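Local coordinates for protein Exo-1,5-alpha-L-arabinofuranobiosidase (PDB 2YDT) that probably hydrolyses arabinan from its chain ends, splitting alpha-1,5-linked L-arabinofuranose units off as the disaccharide arabinobiose, at residues Glu71-Gln79 against Tyr124-Phe135. Sequence-based numbering, arbitrary orientation. Where two conformers were deposited one is given.
Sequences EISKVKDTQ and YASRDKGYTWEF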
loop_
_atom_site.group_PDB
_atom_site.type_symbol
_atom_site.label_atom_id
_atom_site.label_comp_id
_atom_site.label_asym_id
_atom_site.label_seq_id
_atom_site.Cartn_x
_atom_site.Cartn_y
_atom_site.Cartn_z
ATOM N N GLU A 71 15.711 3.843 13.716
ATOM C CA GLU A 71 14.942 2.659 14.001
ATOM C C GLU A 71 14.623 2.642 15.480
ATOM O O GLU A 71 15.507 2.830 16.330
ATOM C CB GLU A 71 15.715 1.388 13.618
ATOM C CG GLU A 71 14.907 0.133 13.946
ATOM C CD GLU A 71 15.562 -1.122 13.538
ATOM O OE1 GLU A 71 15.791 -1.974 14.426
ATOM O OE2 GLU A 71 15.836 -1.277 12.343
ATOM N N ILE A 72 13.367 2.410 15.797
ATOM C CA ILE A 72 12.908 2.333 17.170
ATOM C C ILE A 72 12.451 0.948 17.620
ATOM O O ILE A 72 12.435 0.647 18.815
ATOM C CB ILE A 72 11.809 3.401 17.469
ATOM C CG1 ILE A 72 10.527 3.215 16.659
ATOM C CG2 ILE A 72 12.393 4.812 17.311
ATOM C CD1 ILE A 72 9.326 4.053 17.209
ATOM N N SER A 73 12.103 0.088 16.668
ATOM C CA SER A 73 11.620 -1.238 16.979
ATOM C C SER A 73 11.585 -2.112 15.733
ATOM O O SER A 73 11.880 -1.646 14.600
ATOM C CB SER A 73 10.211 -1.192 17.594
ATOM O OG SER A 73 9.216 -0.721 16.660
ATOM N N LYS A 74 11.197 -3.357 15.963
ATOM C CA LYS A 74 10.994 -4.355 14.929
ATOM C C LYS A 74 9.684 -5.080 15.196
ATOM O O LYS A 74 9.408 -5.478 16.320
ATOM C CB LYS A 74 12.125 -5.388 14.934
ATOM C CG LYS A 74 13.541 -4.796 14.778
ATOM C CD LYS A 74 14.567 -5.915 14.840
ATOM C CE LYS A 74 15.996 -5.430 14.780
ATOM N NZ LYS A 74 16.872 -6.489 15.353
ATOM N N VAL A 75 8.864 -5.239 14.156
ATOM C CA VAL A 75 7.687 -6.069 14.235
ATOM C C VAL A 75 8.128 -7.487 13.850
ATOM O O VAL A 75 8.567 -7.756 12.725
ATOM C CB VAL A 75 6.539 -5.604 13.316
ATOM C CG1 VAL A 75 5.209 -6.279 13.795
ATOM C CG2 VAL A 75 6.403 -4.111 13.316
ATOM N N LYS A 76 8.020 -8.411 14.800
ATOM C CA LYS A 76 8.441 -9.806 14.624
ATOM C C LYS A 76 7.271 -10.783 14.641
ATOM O O LYS A 76 6.248 -10.541 15.321
ATOM C CB LYS A 76 9.436 -10.219 15.729
ATOM C CG LYS A 76 10.707 -9.413 15.739
ATOM C CD LYS A 76 11.718 -9.988 16.731
ATOM C CE LYS A 76 12.956 -9.151 16.811
ATOM N NZ LYS A 76 13.961 -9.697 17.840
ATOM N N ASP A 77 7.426 -11.889 13.920
ATOM C CA ASP A 77 6.470 -12.990 13.956
ATOM C C ASP A 77 6.701 -13.773 15.284
ATOM O O ASP A 77 7.726 -14.436 15.418
ATOM C CB ASP A 77 6.718 -13.902 12.779
ATOM C CG ASP A 77 5.932 -15.201 12.830
ATOM O OD1 ASP A 77 4.941 -15.299 13.589
ATOM O OD2 ASP A 77 6.324 -16.083 12.058
ATOM N N THR A 78 5.757 -13.635 16.205
ATOM C CA THR A 78 5.809 -14.336 17.506
ATOM C C THR A 78 4.955 -15.587 17.493
ATOM O O THR A 78 4.952 -16.347 18.471
ATOM C CB THR A 78 5.339 -13.440 18.617
ATOM O OG1 THR A 78 3.960 -13.138 18.450
ATOM C CG2 THR A 78 6.164 -12.121 18.690
ATOM N N GLN A 79 4.252 -15.864 16.390
ATOM C CA GLN A 79 3.281 -16.933 16.338
ATOM C C GLN A 79 3.699 -18.170 15.563
ATOM O O GLN A 79 3.371 -19.291 15.972
ATOM C CB GLN A 79 1.983 -16.377 15.736
ATOM C CG GLN A 79 1.367 -15.246 16.550
ATOM C CD GLN A 79 1.069 -15.676 17.971
ATOM O OE1 GLN A 79 0.257 -16.583 18.213
ATOM N NE2 GLN A 79 1.806 -15.096 18.906
ATOM N N TYR A 124 -0.668 -6.927 13.792
ATOM C CA TYR A 124 0.078 -6.614 15.025
ATOM C C TYR A 124 -0.287 -5.184 15.428
ATOM O O TYR A 124 -0.654 -4.341 14.588
ATOM C CB TYR A 124 1.615 -6.729 14.795
ATOM C CG TYR A 124 2.099 -8.152 14.839
ATOM C CD1 TYR A 124 1.845 -9.020 13.792
ATOM C CD2 TYR A 124 2.749 -8.665 15.969
ATOM C CE1 TYR A 124 2.242 -10.378 13.862
ATOM C CE2 TYR A 124 3.139 -9.961 16.043
ATOM C CZ TYR A 124 2.899 -10.834 15.016
ATOM O OH TYR A 124 3.279 -12.167 15.133
ATOM N N ALA A 125 -0.185 -4.890 16.721
ATOM C CA ALA A 125 -0.567 -3.582 17.246
ATOM C C ALA A 125 0.448 -3.051 18.222
ATOM O O ALA A 125 1.096 -3.828 18.915
ATOM C CB ALA A 125 -1.925 -3.648 17.942
ATOM N N SER A 126 0.625 -1.731 18.208
ATOM C CA SER A 126 1.473 -1.014 19.167
ATOM C C SER A 126 0.610 -0.042 19.961
ATOM O O SER A 126 -0.089 0.798 19.385
ATOM C CB SER A 126 2.623 -0.245 18.480
ATOM O OG SER A 126 3.307 0.548 19.469
ATOM N N ARG A 127 0.700 -0.153 21.292
ATOM C CA ARG A 127 -0.046 0.707 22.215
ATOM C C ARG A 127 0.822 1.865 22.721
ATOM O O ARG A 127 0.377 2.649 23.569
ATOM C CB ARG A 127 -0.533 -0.121 23.414
ATOM C CG ARG A 127 -1.506 -1.230 23.059
ATOM C CD ARG A 127 -1.847 -2.071 24.273
ATOM N NE ARG A 127 -2.875 -3.098 24.070
ATOM C CZ ARG A 127 -4.189 -2.881 24.131
ATOM N NH1 ARG A 127 -4.669 -1.684 24.386
ATOM N NH2 ARG A 127 -5.026 -3.879 23.978
ATOM N N ASP A 128 2.038 1.992 22.203
ATOM C CA ASP A 128 2.970 3.012 22.669
ATOM C C ASP A 128 3.632 3.750 21.476
ATOM O O ASP A 128 4.763 4.189 21.574
ATOM C CB ASP A 128 4.007 2.418 23.640
ATOM C CG ASP A 128 4.776 1.248 23.058
ATOM O OD1 ASP A 128 4.759 1.088 21.794
ATOM O OD2 ASP A 128 5.368 0.459 23.854
ATOM N N LYS A 129 2.869 3.957 20.417
ATOM C CA LYS A 129 3.301 4.807 19.293
ATOM C C LYS A 129 4.531 4.235 18.573
ATOM O O LYS A 129 5.337 4.961 18.005
ATOM C CB LYS A 129 3.497 6.296 19.726
ATOM C CG LYS A 129 2.231 6.894 20.310
ATOM C CD LYS A 129 2.434 8.359 20.677
ATOM C CE LYS A 129 1.084 9.012 20.980
ATOM N NZ LYS A 129 1.302 10.466 21.275
ATOM N N GLY A 130 4.628 2.914 18.554
ATOM C CA GLY A 130 5.602 2.242 17.673
ATOM C C GLY A 130 6.820 1.621 18.346
ATOM O O GLY A 130 7.710 1.118 17.642
ATOM N N TYR A 131 6.891 1.674 19.678
ATOM C CA TYR A 131 8.033 1.170 20.420
ATOM C C TYR A 131 7.958 -0.332 20.740
ATOM O O TYR A 131 8.993 -1.001 20.733
ATOM C CB TYR A 131 8.270 2.016 21.701
ATOM C CG TYR A 131 8.868 3.352 21.366
ATOM C CD1 TYR A 131 10.246 3.495 21.212
ATOM C CD2 TYR A 131 8.072 4.461 21.190
ATOM C CE1 TYR A 131 10.807 4.699 20.870
ATOM C CE2 TYR A 131 8.636 5.701 20.833
ATOM C CZ TYR A 131 10.009 5.800 20.693
ATOM O OH TYR A 131 10.604 7.011 20.331
ATOM N N THR A 132 6.752 -0.845 21.016
ATOM C CA THR A 132 6.557 -2.277 21.189
ATOM C C THR A 132 5.356 -2.732 20.375
ATOM O O THR A 132 4.478 -1.934 20.035
ATOM C CB THR A 132 6.370 -2.702 22.663
ATOM O OG1 THR A 132 5.198 -2.091 23.156
ATOM C CG2 THR A 132 7.588 -2.254 23.556
ATOM N N TRP A 133 5.306 -4.038 20.158
ATOM C CA TRP A 133 4.274 -4.679 19.345
ATOM C C TRP A 133 3.721 -5.917 19.988
ATOM O O TRP A 133 4.461 -6.671 20.658
ATOM C CB TRP A 133 4.843 -5.062 17.953
ATOM C CG TRP A 133 5.350 -3.855 17.237
ATOM C CD1 TRP A 133 6.640 -3.347 17.262
ATOM C CD2 TRP A 133 4.575 -2.917 16.457
ATOM N NE1 TRP A 133 6.684 -2.170 16.567
ATOM C CE2 TRP A 133 5.444 -1.878 16.061
ATOM C CE3 TRP A 133 3.239 -2.879 16.035
ATOM C CZ2 TRP A 133 5.017 -0.810 15.264
ATOM C CZ3 TRP A 133 2.815 -1.818 15.278
ATOM C CH2 TRP A 133 3.706 -0.799 14.887
ATOM N N GLU A 134 2.424 -6.149 19.754
ATOM C CA GLU A 134 1.702 -7.362 20.194
ATOM C C GLU A 134 0.947 -7.956 19.006
ATOM O O GLU A 134 0.330 -7.218 18.233
ATOM C CB GLU A 134 0.717 -7.058 21.353
ATOM C CG GLU A 134 -0.687 -6.535 20.932
ATOM C CD GLU A 134 -1.728 -6.363 22.065
ATOM O OE1 GLU A 134 -2.714 -7.185 22.129
ATOM O OE2 GLU A 134 -1.572 -5.404 22.826
ATOM N N PHE A 135 1.004 -9.281 18.862
ATOM C CA PHE A 135 0.151 -10.009 17.919
ATOM C C PHE A 135 -1.309 -9.805 18.279
ATOM O O PHE A 135 -1.699 -9.926 19.462
ATOM C CB PHE A 135 0.466 -11.497 17.958
ATOM C CG PHE A 135 -0.481 -12.328 17.167
ATOM C CD1 PHE A 135 -0.478 -12.243 15.794
ATOM C CD2 PHE A 135 -1.363 -13.219 17.776
ATOM C CE1 PHE A 135 -1.345 -12.989 15.039
ATOM C CE2 PHE A 135 -2.252 -13.987 17.013
ATOM C CZ PHE A 135 -2.224 -13.883 15.649
HETATM O O HOH W 1 2.895 -13.622 12.960
#
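The indole of W133 reaches S73 edge-on, joining an Asp-box turn, S-x-D-x-G-x-T-W from S126 to W133, to the outermost strand of the preceding four-stranded sheet in this six-bladed, sialidase-like beta-propeller. W133 NE1 donates to S73 OG (2.9 Å, 165°), which lies almost in the ring plane. S73 OG in turn donates to G130 O at 2.6 Å, so the hydroxyl relays between the turn backbone and the indole; its chi1 of 66° sets it between the backbone N and carbonyl carbon. V75 CG2 sits over the indole's five-membered ring, 3.7 Å from its centroid, while S126 CB lies against the opposite face, toward its rim. Within the turn, D128 OD1 accepts from T132 N and OD2 from T132 OG1. Beyond the relay, I72 CD1 rests squarely on the Y131 ring, 3.9 Å from its centroid, and Y131 OH is hydrogen-bonded to K61 NZ of strand 57-62.

Y124 and V75 pass in opposite directions, CG1 against Y124 CB, and the ring continues to the loop after the strand. There Y124 OH accepts a hydrogen bond from T78 N (3.1 Å) and donates to a water (2.6 Å from OH), which donates to D77 OD1, the acceptor of an Asx turn closed by Q79 N. Bent at chi2 (-58°), Q79 lays its amide nearly parallel to the F135 ring; its CG stands 3.5 Å from that ring's centroid, and NE2 donates to T78 OG1 at 2.9 Å.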